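Local coordinates for photosystem II assembly protein Ycf48 (Thermosynechococcus elongatus, PDB 5OJ5) that probably acts early in photosystem II assembly and in replacing photodamaged D1, and interacts with the C-terminal extension of D1, at residues A[44-49]-A[303-308]; A[310-315]-A[330-335]; A[280-285]-A[292-297]; A[274-279]-A[316-321]. One frame throughout, in Å; residues are numbered along the deposited sequence. Where two conformers were deposited one is given.

Interaction 1 of 4, residues A[44-49]-A[303-308]; sequences YNPWEA and QQDVDV
The backbones of 44-49 and 303-308 come closest at Asn-45 and Asp-305, whose CA atoms stand 6.2 Å apart where the chain entering strand 47-51 passes the bend after strand 303-304. The two side chains cross at about a right angle, with amide and carboxylate planes 69° apart, and Asn-45 OD1 approaches Asp-305 OD2 to 2.6 Å, close for two oxygens. Two bonds from its own segment would hold the amide's rotation: OD1 takes the backbone N-H of Trp-47 from above its carbonyl plane in an Asx turn, while Asn-45 ND2 reaches Trp-47 O at 3.0 Å. This contact brings an N-terminal strand, at the outer edge of the last blade, against the preceding blade, and so belongs to the ring closure of a seven-bladed beta-propeller, in which the last sheet takes a strand from the start of the chain. Asp-305 OD2 also lies in the plane of the Trp-47 indole, 3.6 Å from CD1 at its edge. At the exposed rim the Asp-307 carboxylate is turned nearly parallel to the amide, 10° off, and its OD2 rests 3.6 Å from Asn-45 CB. Val-308 adds an apolar touch: with CG1 anti to its carbonyl carbon (chi1 -58°), that methyl sits 4.3 Å from Trp-47 CB. Farther in, the same indole meets Trp-284 and Tyr-338 edge-to-face.

Interaction 2 of 4, residues A[310-315]-A[330-335]; sequences KVPSNF and GQKGIL
The amides of Asn-314 and Gln-331 lie almost parallel, their planes 6° apart, with Asn-314 CG 4.0 Å from Gln-331 CD. The other flat group, the Phe-315 ring, has Gly-330 CA near its plane at the edge, 4.3 Å from Phe-315 CD1, and the carbonyl O of Ser-313 over the centre of one face. These groups join the connection between two propeller blades to the central hairpin of the last blade, whose strands 325-329 and 334-338 are linked through a type I' turn from Gln-331 to Ile-334. Two polar bonds carry the join. Gln-331 OE1 receives the backbone N-H of Asn-314 at 2.7 Å along a nearly straight line (174°), the donor tilted a little from the carbonyl plane. Ser-313 OG accepts from Gln-331 N and donates a hydrogen bond to Asn-314 O, so one hydroxyl ties the turn to the connection while fixing the local bend; its torsion, OG opposite the backbone N (chi1 -174°), aims it at the turn. The Asn-314 amide has a further partner of its own, OD1 accepting from Ala-289 N. Beside the polar bonds Ile-334 supplies the apolar part of the contact: its CG2 lies 3.9 Å from Val-311 CG1, and its outer methyl, CD1, rests 3.9 Å from Ser-313 CB.

Interaction 3 of 4, residues A[280-285]-A[292-297]; sequences PNEVWL and LLCSQD
Cys-294 sits on the face of the Trp-284 indole, its CB 3.6 Å from the centroid of the six-membered ring and 4° off the normal, a CH-pi contact; the sulfur lies over the same ring, Cys-294 SG being 3.7 Å from Trp-284 CE2. They face each other as a non-hydrogen-bonded pair of an antiparallel beta hairpin, the second and third strands of a propeller blade. At the ring edge Leu-292 CG comes to 3.7 Å from Trp-284 CE3. Four backbone bonds, two each from the flanking pairs Val-283 with Ser-295 and Leu-285 with Leu-293, hold the strands in register. Next outward, Glu-282 positions the ring: its OE2 takes the N-H of Trp-284 NE1 at 2.8 Å through its anti lone pair, and also forms a salt bridge with Arg-278. The extended Glu-282 chain lays its CG against Cys-294 SG, and its other carboxylate oxygen, OE1, accepts from a water at 2.6 Å, which makes a weak second bond to Gln-296 OE1.

Interaction 4 of 4, residues A[274-279]-A[316-321]; sequences DLAYRT and YKILFF
Phe-320, Asp-274 and Ile-318 give up the most surface where strands 274-277 and 317-320, each the first of its blade, run side by side, their axes 14° from parallel and 6.1 Å apart at closest. The Phe-320 ring is covered on one face by the aliphatic part of Arg-278: Arg-278 CB stands 3.8 Å from the ring centroid, and CG and CD follow past CE1. The arginine then bends at chi3, so that its guanidinium, 66° from the ring plane, leaves to bind Glu-282 and Pro-323 O. Midway, Ile-318 CG2 meets Ala-276 CB at 3.7 Å, while its CD1 reaches back to the backbone O of Asp-274. At the far end Asp-274 OD2 receives the N-H of Ile-318 at 2.8 Å, nearly straight (172°) and on its anti lone pair. A water lies 2.7 Å from Asp-274 OD2 and, in one lysine conformer, also meets Lys-317 NZ. Packing of this kind between inner strands is part of what joins adjacent blades around the central pore of a propeller. The one direct hydrogen bond here links the two inner strands through a side chain, the two sheets staying separate, and it gives the carboxylate of buried Asp-274 a straight backbone donor.

In the fold
All four interactions lie in the last two blades of the propeller. Interaction 3 is internal to one blade, a buried hairpin ruled by backbone bonds, whereas interactions 1 and 4 join that blade to the next, at the outer and inner strands respectively. Interaction 4, partly buried, is nearest the centre of the chain, about 8 Å from it between centres, and mixes apolar packing with a single carboxylate bond; interaction 1, about 20 Å out yet largely buried, with Asp-307 at its exposed rim, sets an amide against two carboxylates. Interaction 2, also partly buried, ties the linker between the blades to the central hairpin of the last blade by side-chain-to-backbone bonds. Trp-47 unites three of them, its ring touching Trp-284 of interaction 3 and Phe-320 of interaction 4.

Interaction 1 of 4, residues A[44-49]-A[303-308]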
loop_
_atom_site.group_PDB
_atom_site.type_symbol
_atom_site.label_atom_id
_atom_site.label_comp_id
_atom_site.label_asym_id
_atom_site.label_seq_id
_atom_site.Cartn_x
_atom_site.Cartn_y
_atom_site.Cartn_z
ATOM N N TYR A 44 -9.101 23.259 1.472
ATOM C CA TYR A 44 -7.916 23.215 2.323
ATOM C C TYR A 44 -7.030 22.084 1.831
ATOM O O TYR A 44 -7.525 21.000 1.529
ATOM C CB TYR A 44 -8.273 22.941 3.795
ATOM C CG TYR A 44 -7.051 22.643 4.715
ATOM C CD1 TYR A 44 -6.093 23.616 5.029
ATOM C CD2 TYR A 44 -6.833 21.364 5.220
ATOM C CE1 TYR A 44 -4.998 23.328 5.852
ATOM C CE2 TYR A 44 -5.738 21.070 6.039
ATOM C CZ TYR A 44 -4.826 22.044 6.324
ATOM O OH TYR A 44 -3.733 21.767 7.129
ATOM N N ASN A 45 -5.736 22.348 1.731
ATOM C CA ASN A 45 -4.785 21.317 1.362
ATOM C C ASN A 45 -4.070 20.846 2.624
ATOM O O ASN A 45 -3.227 21.589 3.156
ATOM C CB ASN A 45 -3.759 21.868 0.396
ATOM C CG ASN A 45 -2.600 20.881 0.245
ATOM O OD1 ASN A 45 -2.811 19.650 0.249
ATOM N ND2 ASN A 45 -1.383 21.382 0.214
ATOM N N PRO A 46 -4.320 19.624 3.109
ATOM C CA PRO A 46 -3.671 19.138 4.321
ATOM C C PRO A 46 -2.317 18.506 4.051
ATOM O O PRO A 46 -1.637 18.082 4.983
ATOM C CB PRO A 46 -4.658 18.073 4.819
ATOM C CG PRO A 46 -5.263 17.514 3.558
ATOM C CD PRO A 46 -5.350 18.682 2.616
ATOM N N TRP A 47 -1.874 18.427 2.820
ATOM C CA TRP A 47 -0.693 17.641 2.491
ATOM C C TRP A 47 0.524 18.531 2.344
ATOM O O TRP A 47 0.552 19.432 1.505
ATOM C CB TRP A 47 -0.944 16.846 1.221
ATOM C CG TRP A 47 -2.018 15.820 1.375
ATOM C CD1 TRP A 47 -3.307 15.896 0.913
ATOM C CD2 TRP A 47 -1.926 14.569 2.050
ATOM N NE1 TRP A 47 -4.012 14.781 1.249
ATOM C CE2 TRP A 47 -3.195 13.941 1.949
ATOM C CE3 TRP A 47 -0.883 13.892 2.704
ATOM C CZ2 TRP A 47 -3.440 12.665 2.478
ATOM C CZ3 TRP A 47 -1.126 12.629 3.221
ATOM C CH2 TRP A 47 -2.402 12.026 3.097
ATOM N N GLU A 48 1.536 18.263 3.128
ATOM C CA GLU A 48 2.803 18.975 3.004
ATOM C C GLU A 48 3.827 18.097 2.297
ATOM O O GLU A 48 4.023 16.943 2.664
ATOM C CB GLU A 48 3.287 19.390 4.381
ATOM C CG GLU A 48 3.781 18.371 5.344
ATOM C CD GLU A 48 4.635 19.010 6.444
ATOM O OE1 GLU A 48 5.445 18.270 7.055
ATOM O OE2 GLU A 48 4.514 20.249 6.693
ATOM N N ALA A 49 4.501 18.625 1.300
ATOM C CA ALA A 49 5.497 17.879 0.553
ATOM C C ALA A 49 6.818 17.874 1.312
ATOM O O ALA A 49 7.264 18.901 1.808
ATOM C CB ALA A 49 5.710 18.461 -0.841
ATOM N N GLN A 303 -13.497 16.403 -5.232
ATOM C CA GLN A 303 -12.900 17.694 -5.432
ATOM C C GLN A 303 -11.401 17.478 -5.542
ATOM O O GLN A 303 -10.847 16.497 -5.021
ATOM C CB GLN A 303 -13.239 18.630 -4.273
ATOM C CG GLN A 303 -14.739 18.950 -4.234
ATOM C CD GLN A 303 -15.153 19.949 -3.167
ATOM O OE1 GLN A 303 -14.379 20.268 -2.261
ATOM N NE2 GLN A 303 -16.379 20.504 -3.310
ATOM N N GLN A 304 -10.738 18.379 -6.230
ATOM C CA GLN A 304 -9.323 18.212 -6.495
ATOM C C GLN A 304 -8.482 19.041 -5.527
ATOM O O GLN A 304 -8.806 20.196 -5.249
ATOM C CB GLN A 304 -8.958 18.610 -7.928
ATOM C CG GLN A 304 -7.496 18.422 -8.228
ATOM C CD GLN A 304 -7.188 18.393 -9.691
ATOM O OE1 GLN A 304 -7.980 18.853 -10.517
ATOM N NE2 GLN A 304 -6.029 17.857 -10.029
ATOM N N ASP A 305 -7.390 18.457 -5.023
ATOM C CA ASP A 305 -6.395 19.213 -4.260
ATOM C C ASP A 305 -5.451 19.854 -5.266
ATOM O O ASP A 305 -4.506 19.222 -5.754
ATOM C CB ASP A 305 -5.664 18.286 -3.309
ATOM C CG ASP A 305 -4.734 19.023 -2.389
ATOM O OD1 ASP A 305 -4.240 20.106 -2.725
ATOM O OD2 ASP A 305 -4.457 18.462 -1.295
ATOM N N VAL A 306 -5.727 21.113 -5.594
ATOM C CA VAL A 306 -5.007 21.728 -6.695
ATOM C C VAL A 306 -3.585 22.091 -6.299
ATOM O O VAL A 306 -2.724 22.227 -7.182
ATOM C CB VAL A 306 -5.755 22.944 -7.300
ATOM C CG1 VAL A 306 -7.103 22.452 -7.898
ATOM C CG2 VAL A 306 -5.956 24.059 -6.273
ATOM N N ASP A 307 -3.310 22.291 -5.002
ATOM C CA ASP A 307 -1.971 22.725 -4.615
ATOM C C ASP A 307 -0.945 21.695 -4.967
ATOM O O ASP A 307 0.179 22.050 -5.319
ATOM C CB ASP A 307 -1.875 23.000 -3.128
ATOM C CG ASP A 307 -2.776 24.118 -2.730
ATOM O OD1 ASP A 307 -2.368 25.283 -2.657
ATOM O OD2 ASP A 307 -3.972 23.815 -2.595
ATOM N N VAL A 308 -1.309 20.416 -4.890
ATOM C CA VAL A 308 -0.279 19.414 -5.106
ATOM C C VAL A 308 -0.070 19.127 -6.577
ATOM O O VAL A 308 0.837 18.341 -6.910
ATOM C CB VAL A 308 -0.513 18.112 -4.307
ATOM C CG1 VAL A 308 -0.606 18.389 -2.829
ATOM C CG2 VAL A 308 -1.733 17.413 -4.809
#

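Interaction 2 of 4, residues A[310-315]-A[330-335]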
loop_
_atom_site.group_PDB
_atom_site.type_symbol
_atom_site.label_atom_id
_atom_site.label_comp_id
_atom_site.label_asym_id
_atom_site.label_seq_id
_atom_site.Cartn_x
_atom_site.Cartn_y
_atom_site.Cartn_z
ATOM N N LYS A 310 1.332 20.966 -8.444
ATOM C CA LYS A 310 2.652 21.503 -8.696
ATOM C C LYS A 310 3.767 20.519 -8.352
ATOM O O LYS A 310 4.916 20.798 -8.698
ATOM C CB LYS A 310 2.801 22.794 -7.901
ATOM C CG LYS A 310 1.844 23.912 -8.341
ATOM C CD LYS A 310 1.743 25.011 -7.288
ATOM C CE LYS A 310 3.138 25.576 -6.995
ATOM N NZ LYS A 310 3.670 24.857 -5.810
ATOM N N VAL A 311 3.480 19.390 -7.702
ATOM C CA VAL A 311 4.517 18.457 -7.256
ATOM C C VAL A 311 4.856 17.526 -8.420
ATOM O O VAL A 311 3.969 16.790 -8.882
ATOM C CB VAL A 311 4.084 17.658 -6.015
ATOM C CG1 VAL A 311 5.170 16.641 -5.549
ATOM C CG2 VAL A 311 3.696 18.577 -4.859
ATOM N N PRO A 312 6.125 17.470 -8.879
ATOM C CA PRO A 312 6.445 16.646 -10.078
ATOM C C PRO A 312 6.563 15.162 -9.753
ATOM O O PRO A 312 7.663 14.587 -9.734
ATOM C CB PRO A 312 7.790 17.236 -10.528
ATOM C CG PRO A 312 8.439 17.667 -9.272
ATOM C CD PRO A 312 7.314 18.211 -8.400
ATOM N N SER A 313 5.421 14.520 -9.514
ATOM C CA SER A 313 5.439 13.131 -9.095
ATOM C C SER A 313 4.081 12.491 -9.359
ATOM O O SER A 313 3.024 13.138 -9.213
ATOM C CB SER A 313 5.752 13.061 -7.601
ATOM O OG SER A 313 5.929 11.730 -7.156
ATOM N N ASN A 314 4.122 11.200 -9.706
ATOM C CA ASN A 314 2.968 10.339 -9.518
ATOM C C ASN A 314 2.802 10.073 -8.027
ATOM O O ASN A 314 3.779 10.020 -7.263
ATOM C CB ASN A 314 3.170 9.010 -10.235
ATOM C CG ASN A 314 3.412 9.171 -11.717
ATOM O OD1 ASN A 314 2.884 10.082 -12.352
ATOM N ND2 ASN A 314 4.169 8.240 -12.284
ATOM N N PHE A 315 1.579 9.873 -7.592
ATOM C CA PHE A 315 1.284 9.581 -6.196
ATOM C C PHE A 315 0.749 8.147 -6.145
ATOM O O PHE A 315 -0.378 7.867 -6.568
ATOM C CB PHE A 315 0.301 10.587 -5.634
ATOM C CG PHE A 315 0.843 11.951 -5.565
ATOM C CD1 PHE A 315 2.096 12.210 -5.027
ATOM C CD2 PHE A 315 0.035 13.006 -6.017
ATOM C CE1 PHE A 315 2.575 13.539 -4.972
ATOM C CE2 PHE A 315 0.471 14.287 -5.946
ATOM C CZ PHE A 315 1.738 14.559 -5.433
ATOM N N GLY A 330 5.334 9.357 -3.230
ATOM C CA GLY A 330 5.632 9.823 -4.560
ATOM C C GLY A 330 6.841 9.132 -5.141
ATOM O O GLY A 330 7.299 8.110 -4.631
ATOM N N GLN A 331 7.429 9.737 -6.157
ATOM C CA GLN A 331 8.626 9.207 -6.810
ATOM C C GLN A 331 9.841 9.920 -6.263
ATOM O O GLN A 331 9.742 11.023 -5.737
ATOM C CB GLN A 331 8.561 9.464 -8.314
ATOM C CG GLN A 331 7.388 8.866 -8.989
ATOM C CD GLN A 331 7.234 9.345 -10.393
ATOM O OE1 GLN A 331 6.499 10.272 -10.656
ATOM N NE2 GLN A 331 7.965 8.727 -11.324
ATOM N N LYS A 332 10.997 9.281 -6.395
ATOM C CA LYS A 332 12.253 9.979 -6.202
ATOM C C LYS A 332 12.371 10.600 -4.818
ATOM O O LYS A 332 12.884 11.711 -4.649
ATOM C CB LYS A 332 12.503 11.013 -7.300
ATOM C CG LYS A 332 11.918 12.449 -7.175
ATOM C CD LYS A 332 12.047 13.328 -8.420
ATOM C CE LYS A 332 11.208 14.525 -8.169
ATOM N NZ LYS A 332 12.197 15.580 -8.260
ATOM N N GLY A 333 11.903 9.891 -3.807
ATOM C CA GLY A 333 12.028 10.370 -2.447
ATOM C C GLY A 333 11.006 11.381 -1.995
ATOM O O GLY A 333 11.118 11.903 -0.876
ATOM N N ILE A 334 10.019 11.673 -2.813
ATOM C CA ILE A 334 8.972 12.606 -2.432
ATOM C C ILE A 334 7.937 11.891 -1.573
ATOM O O ILE A 334 7.488 10.774 -1.890
ATOM C CB ILE A 334 8.316 13.190 -3.685
ATOM C CG1 ILE A 334 9.349 14.077 -4.429
ATOM C CG2 ILE A 334 7.016 13.957 -3.316
ATOM C CD1 ILE A 334 8.913 14.516 -5.786
ATOM N N LEU A 335 7.577 12.544 -0.470
ATOM C CA LEU A 335 6.533 12.140 0.442
ATOM C C LEU A 335 5.542 13.298 0.574
ATOM O O LEU A 335 5.975 14.425 0.632
ATOM C CB LEU A 335 7.327 11.899 1.740
ATOM C CG LEU A 335 6.586 11.206 2.853
ATOM C CD1 LEU A 335 6.061 9.850 2.405
ATOM C CD2 LEU A 335 7.550 11.038 4.033
#

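Interaction 3 of 4, residues A[280-285]-A[292-297]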
loop_
_atom_site.group_PDB
_atom_site.type_symbol
_atom_site.label_atom_id
_atom_site.label_comp_id
_atom_site.label_asym_id
_atom_site.label_seq_id
_atom_site.Cartn_x
_atom_site.Cartn_y
_atom_site.Cartn_z
ATOM N N PRO A 280 -14.583 7.159 7.753
ATOM C CA PRO A 280 -15.567 6.427 6.949
ATOM C C PRO A 280 -16.116 7.222 5.780
ATOM O O PRO A 280 -16.487 6.611 4.773
ATOM C CB PRO A 280 -16.662 6.064 7.968
ATOM C CG PRO A 280 -15.941 5.943 9.260
ATOM C CD PRO A 280 -14.829 6.981 9.198
ATOM N N ASN A 281 -16.194 8.563 5.862
ATOM C CA ASN A 281 -16.760 9.347 4.762
ATOM C C ASN A 281 -15.729 10.093 3.919
ATOM O O ASN A 281 -16.066 10.553 2.821
ATOM C CB ASN A 281 -17.737 10.377 5.339
ATOM C CG ASN A 281 -18.931 9.736 5.982
ATOM O OD1 ASN A 281 -19.402 8.686 5.545
ATOM N ND2 ASN A 281 -19.430 10.360 7.027
ATOM N N GLU A 282 -14.495 10.255 4.399
ATOM C CA GLU A 282 -13.500 11.040 3.684
ATOM C C GLU A 282 -12.511 10.115 3.001
ATOM O O GLU A 282 -11.763 9.374 3.665
ATOM C CB GLU A 282 -12.802 12.045 4.602
ATOM C CG GLU A 282 -11.897 12.922 3.808
ATOM C CD GLU A 282 -11.146 13.908 4.670
ATOM O OE1 GLU A 282 -11.800 14.652 5.434
ATOM O OE2 GLU A 282 -9.900 13.948 4.616
ATOM N N VAL A 283 -12.502 10.177 1.683
ATOM C CA VAL A 283 -11.732 9.279 0.837
ATOM C C VAL A 283 -10.765 10.104 0.015
ATOM O O VAL A 283 -11.117 11.173 -0.476
ATOM C CB VAL A 283 -12.647 8.512 -0.138
ATOM C CG1 VAL A 283 -11.894 7.280 -0.653
ATOM C CG2 VAL A 283 -13.989 8.131 0.512
ATOM N N TRP A 284 -9.536 9.606 -0.136
ATOM C CA TRP A 284 -8.517 10.221 -0.966
ATOM C C TRP A 284 -8.184 9.286 -2.121
ATOM O O TRP A 284 -8.150 8.060 -1.977
ATOM C CB TRP A 284 -7.288 10.560 -0.130
ATOM C CG TRP A 284 -7.539 11.704 0.797
ATOM C CD1 TRP A 284 -8.120 11.641 2.033
ATOM C CD2 TRP A 284 -7.321 13.091 0.502
ATOM N NE1 TRP A 284 -8.233 12.931 2.543
ATOM C CE2 TRP A 284 -7.748 13.823 1.623
ATOM C CE3 TRP A 284 -6.778 13.768 -0.603
ATOM C CZ2 TRP A 284 -7.649 15.220 1.689
ATOM C CZ3 TRP A 284 -6.712 15.160 -0.556
ATOM C CH2 TRP A 284 -7.123 15.863 0.599
ATOM N N LEU A 285 -7.891 9.888 -3.275
ATOM C CA LEU A 285 -7.641 9.180 -4.510
ATOM C C LEU A 285 -6.427 9.816 -5.148
ATOM O O LEU A 285 -6.438 11.006 -5.459
ATOM C CB LEU A 285 -8.893 9.271 -5.400
ATOM C CG LEU A 285 -8.842 8.588 -6.743
ATOM C CD1 LEU A 285 -8.715 7.079 -6.619
ATOM C CD2 LEU A 285 -10.117 8.923 -7.501
ATOM N N LEU A 292 -4.517 14.396 -7.133
ATOM C CA LEU A 292 -4.923 14.002 -5.795
ATOM C C LEU A 292 -6.295 14.589 -5.547
ATOM O O LEU A 292 -6.451 15.819 -5.600
ATOM C CB LEU A 292 -3.919 14.467 -4.749
ATOM C CG LEU A 292 -4.218 14.009 -3.307
ATOM C CD1 LEU A 292 -4.187 12.491 -3.179
ATOM C CD2 LEU A 292 -3.218 14.621 -2.327
ATOM N N LEU A 293 -7.276 13.734 -5.263
ATOM C CA LEU A 293 -8.653 14.130 -5.090
ATOM C C LEU A 293 -9.151 13.654 -3.730
ATOM O O LEU A 293 -8.664 12.664 -3.171
ATOM C CB LEU A 293 -9.541 13.515 -6.165
ATOM C CG LEU A 293 -9.098 13.662 -7.636
ATOM C CD1 LEU A 293 -10.217 13.098 -8.552
ATOM C CD2 LEU A 293 -8.621 14.980 -8.057
ATOM N N CYS A 294 -10.173 14.359 -3.231
ATOM C CA CYS A 294 -10.824 14.024 -1.989
ATOM C C CYS A 294 -12.330 14.017 -2.175
ATOM O O CYS A 294 -12.895 14.933 -2.776
ATOM C CB CYS A 294 -10.437 15.005 -0.889
ATOM S SG CYS A 294 -11.225 14.773 0.682
ATOM N N SER A 295 -12.965 12.996 -1.623
ATOM C CA SER A 295 -14.414 12.948 -1.506
ATOM C C SER A 295 -14.779 13.007 -0.036
ATOM O O SER A 295 -14.186 12.302 0.795
ATOM C CB SER A 295 -14.917 11.640 -2.119
ATOM O OG SER A 295 -16.317 11.513 -1.837
ATOM N N GLN A 296 -15.773 13.816 0.296
ATOM C CA GLN A 296 -16.257 13.938 1.661
ATOM C C GLN A 296 -17.598 13.249 1.836
ATOM O O GLN A 296 -18.190 13.316 2.916
ATOM C CB GLN A 296 -16.297 15.427 2.080
ATOM C CG GLN A 296 -14.868 15.987 2.157
ATOM C CD GLN A 296 -14.783 17.465 2.394
ATOM O OE1 GLN A 296 -14.828 17.917 3.531
ATOM N NE2 GLN A 296 -14.600 18.232 1.324
ATOM N N ASP A 297 -18.059 12.544 0.826
ATOM C CA ASP A 297 -19.337 11.851 0.848
ATOM C C ASP A 297 -19.153 10.384 0.489
ATOM O O ASP A 297 -19.994 9.782 -0.172
ATOM C CB ASP A 297 -20.399 12.533 -0.024
ATOM C CG ASP A 297 -19.976 12.720 -1.482
ATOM O OD1 ASP A 297 -19.018 12.057 -1.940
ATOM O OD2 ASP A 297 -20.624 13.544 -2.200
HETATM O O HOH W 1 -14.305 15.279 5.723
#

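Interaction 4 of 4, residues A[274-279]-A[316-321]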
loop_
_atom_site.group_PDB
_atom_site.type_symbol
_atom_site.label_atom_id
_atom_site.label_comp_id
_atom_site.label_asym_id
_atom_site.label_seq_id
_atom_site.Cartn_x
_atom_site.Cartn_y
_atom_site.Cartn_z
ATOM N N ASP A 274 -4.067 4.758 -6.285
ATOM C CA ASP A 274 -4.461 4.243 -4.983
ATOM C C ASP A 274 -5.627 5.048 -4.446
ATOM O O ASP A 274 -5.860 6.199 -4.850
ATOM C CB ASP A 274 -3.293 4.291 -3.985
ATOM C CG ASP A 274 -3.474 3.352 -2.820
ATOM O OD1 ASP A 274 -4.284 2.396 -2.934
ATOM O OD2 ASP A 274 -2.726 3.485 -1.836
ATOM N N LEU A 275 -6.358 4.414 -3.532
ATOM C CA LEU A 275 -7.544 4.990 -2.910
ATOM C C LEU A 275 -7.471 4.604 -1.439
ATOM O O LEU A 275 -7.212 3.427 -1.125
ATOM C CB LEU A 275 -8.798 4.384 -3.572
ATOM C CG LEU A 275 -10.154 4.914 -3.116
ATOM C CD1 LEU A 275 -11.174 4.675 -4.207
ATOM C CD2 LEU A 275 -10.631 4.238 -1.867
ATOM N N ALA A 276 -7.662 5.552 -0.533
ATOM C CA ALA A 276 -7.664 5.220 0.881
ATOM C C ALA A 276 -8.574 6.139 1.653
ATOM O O ALA A 276 -8.720 7.318 1.319
ATOM C CB ALA A 276 -6.248 5.289 1.478
ATOM N N TYR A 277 -9.153 5.610 2.718
ATOM C CA TYR A 277 -10.060 6.341 3.583
ATOM C C TYR A 277 -9.320 6.919 4.784
ATOM O O TYR A 277 -8.620 6.198 5.500
ATOM C CB TYR A 277 -11.175 5.433 4.097
ATOM C CG TYR A 277 -12.175 5.000 3.054
ATOM C CD1 TYR A 277 -13.470 5.498 3.084
ATOM C CD2 TYR A 277 -11.834 4.090 2.032
ATOM C CE1 TYR A 277 -14.396 5.097 2.137
ATOM C CE2 TYR A 277 -12.773 3.714 1.074
ATOM C CZ TYR A 277 -14.047 4.211 1.134
ATOM O OH TYR A 277 -14.948 3.794 0.178
ATOM N N ARG A 278 -9.495 8.200 5.035
ATOM C CA ARG A 278 -9.031 8.777 6.298
ATOM C C ARG A 278 -10.039 8.527 7.408
ATOM O O ARG A 278 -9.659 8.339 8.571
ATOM C CB ARG A 278 -8.778 10.289 6.127
ATOM C CG ARG A 278 -8.128 10.881 7.363
ATOM C CD ARG A 278 -7.836 12.365 7.206
ATOM N NE ARG A 278 -9.032 13.191 7.152
ATOM C CZ ARG A 278 -9.702 13.619 8.218
ATOM N NH1 ARG A 278 -9.251 13.316 9.432
ATOM N NH2 ARG A 278 -10.774 14.367 8.044
ATOM N N THR A 279 -11.335 8.587 7.061
ATOM C CA THR A 279 -12.445 8.365 7.965
ATOM C C THR A 279 -13.475 7.589 7.159
ATOM O O THR A 279 -13.307 7.420 5.950
ATOM C CB THR A 279 -13.078 9.695 8.410
ATOM O OG1 THR A 279 -13.712 10.289 7.286
ATOM C CG2 THR A 279 -12.042 10.617 9.044
ATOM N N TYR A 316 1.591 7.220 -5.695
ATOM C CA TYR A 316 1.440 5.759 -5.861
ATOM C C TYR A 316 0.659 5.094 -4.765
ATOM O O TYR A 316 0.061 4.047 -5.007
ATOM C CB TYR A 316 2.797 5.004 -5.846
ATOM C CG TYR A 316 3.599 5.323 -7.059
ATOM C CD1 TYR A 316 3.316 4.734 -8.295
ATOM C CD2 TYR A 316 4.585 6.293 -7.002
ATOM C CE1 TYR A 316 4.064 5.057 -9.438
ATOM C CE2 TYR A 316 5.301 6.634 -8.106
ATOM C CZ TYR A 316 5.042 6.022 -9.324
ATOM O OH TYR A 316 5.782 6.385 -10.426
ATOM N N LYS A 317 0.769 5.605 -3.539
ATOM C CA LYS A 317 0.308 4.870 -2.360
ATOM C C LYS A 317 -0.130 5.887 -1.328
ATOM O O LYS A 317 0.613 6.826 -1.080
ATOM C CB LYS A 317 1.453 4.003 -1.789
ATOM C CG LYS A 317 1.005 2.879 -0.848
ATOM C CD LYS A 317 2.061 1.739 -0.833
ATOM C CE LYS A 317 1.801 0.716 0.241
ATOM N NZ LYS A 317 0.444 0.104 0.170
ATOM N N ILE A 318 -1.286 5.666 -0.725
ATOM C CA ILE A 318 -1.774 6.482 0.378
ATOM C C ILE A 318 -1.824 5.600 1.619
ATOM O O ILE A 318 -2.473 4.556 1.594
ATOM C CB ILE A 318 -3.196 7.017 0.098
ATOM C CG1 ILE A 318 -3.301 7.766 -1.247
ATOM C CG2 ILE A 318 -3.665 7.880 1.305
ATOM C CD1 ILE A 318 -4.768 7.856 -1.694
ATOM N N LEU A 319 -1.201 6.031 2.705
ATOM C CA LEU A 319 -1.166 5.269 3.954
ATOM C C LEU A 319 -1.681 6.161 5.070
ATOM O O LEU A 319 -0.999 7.110 5.451
ATOM C CB LEU A 319 0.261 4.816 4.257
ATOM C CG LEU A 319 0.833 3.806 3.268
ATOM C CD1 LEU A 319 2.269 3.475 3.591
ATOM C CD2 LEU A 319 0.045 2.459 3.293
ATOM N N PHE A 320 -2.834 5.843 5.623
ATOM C CA PHE A 320 -3.330 6.521 6.821
ATOM C C PHE A 320 -3.073 5.622 8.010
ATOM O O PHE A 320 -3.440 4.447 7.995
ATOM C CB PHE A 320 -4.819 6.840 6.734
ATOM C CG PHE A 320 -5.097 8.045 5.864
ATOM C CD1 PHE A 320 -4.745 9.297 6.297
ATOM C CD2 PHE A 320 -5.723 7.895 4.617
ATOM C CE1 PHE A 320 -5.001 10.412 5.487
ATOM C CE2 PHE A 320 -5.964 8.990 3.829
ATOM C CZ PHE A 320 -5.601 10.234 4.264
ATOM N N PHE A 321 -2.444 6.162 9.017
ATOM C CA PHE A 321 -2.219 5.465 10.277
ATOM C C PHE A 321 -3.264 5.795 11.334
ATOM O O PHE A 321 -3.528 4.970 12.210
ATOM C CB PHE A 321 -0.796 5.754 10.775
ATOM C CG PHE A 321 0.220 5.210 9.840
ATOM C CD1 PHE A 321 0.537 3.850 9.893
ATOM C CD2 PHE A 321 0.794 5.983 8.849
ATOM C CE1 PHE A 321 1.398 3.285 8.985
ATOM C CE2 PHE A 321 1.675 5.399 7.906
ATOM C CZ PHE A 321 1.972 4.052 7.997
HETATM O O HOH W 2 -2.143 1.679 0.099
#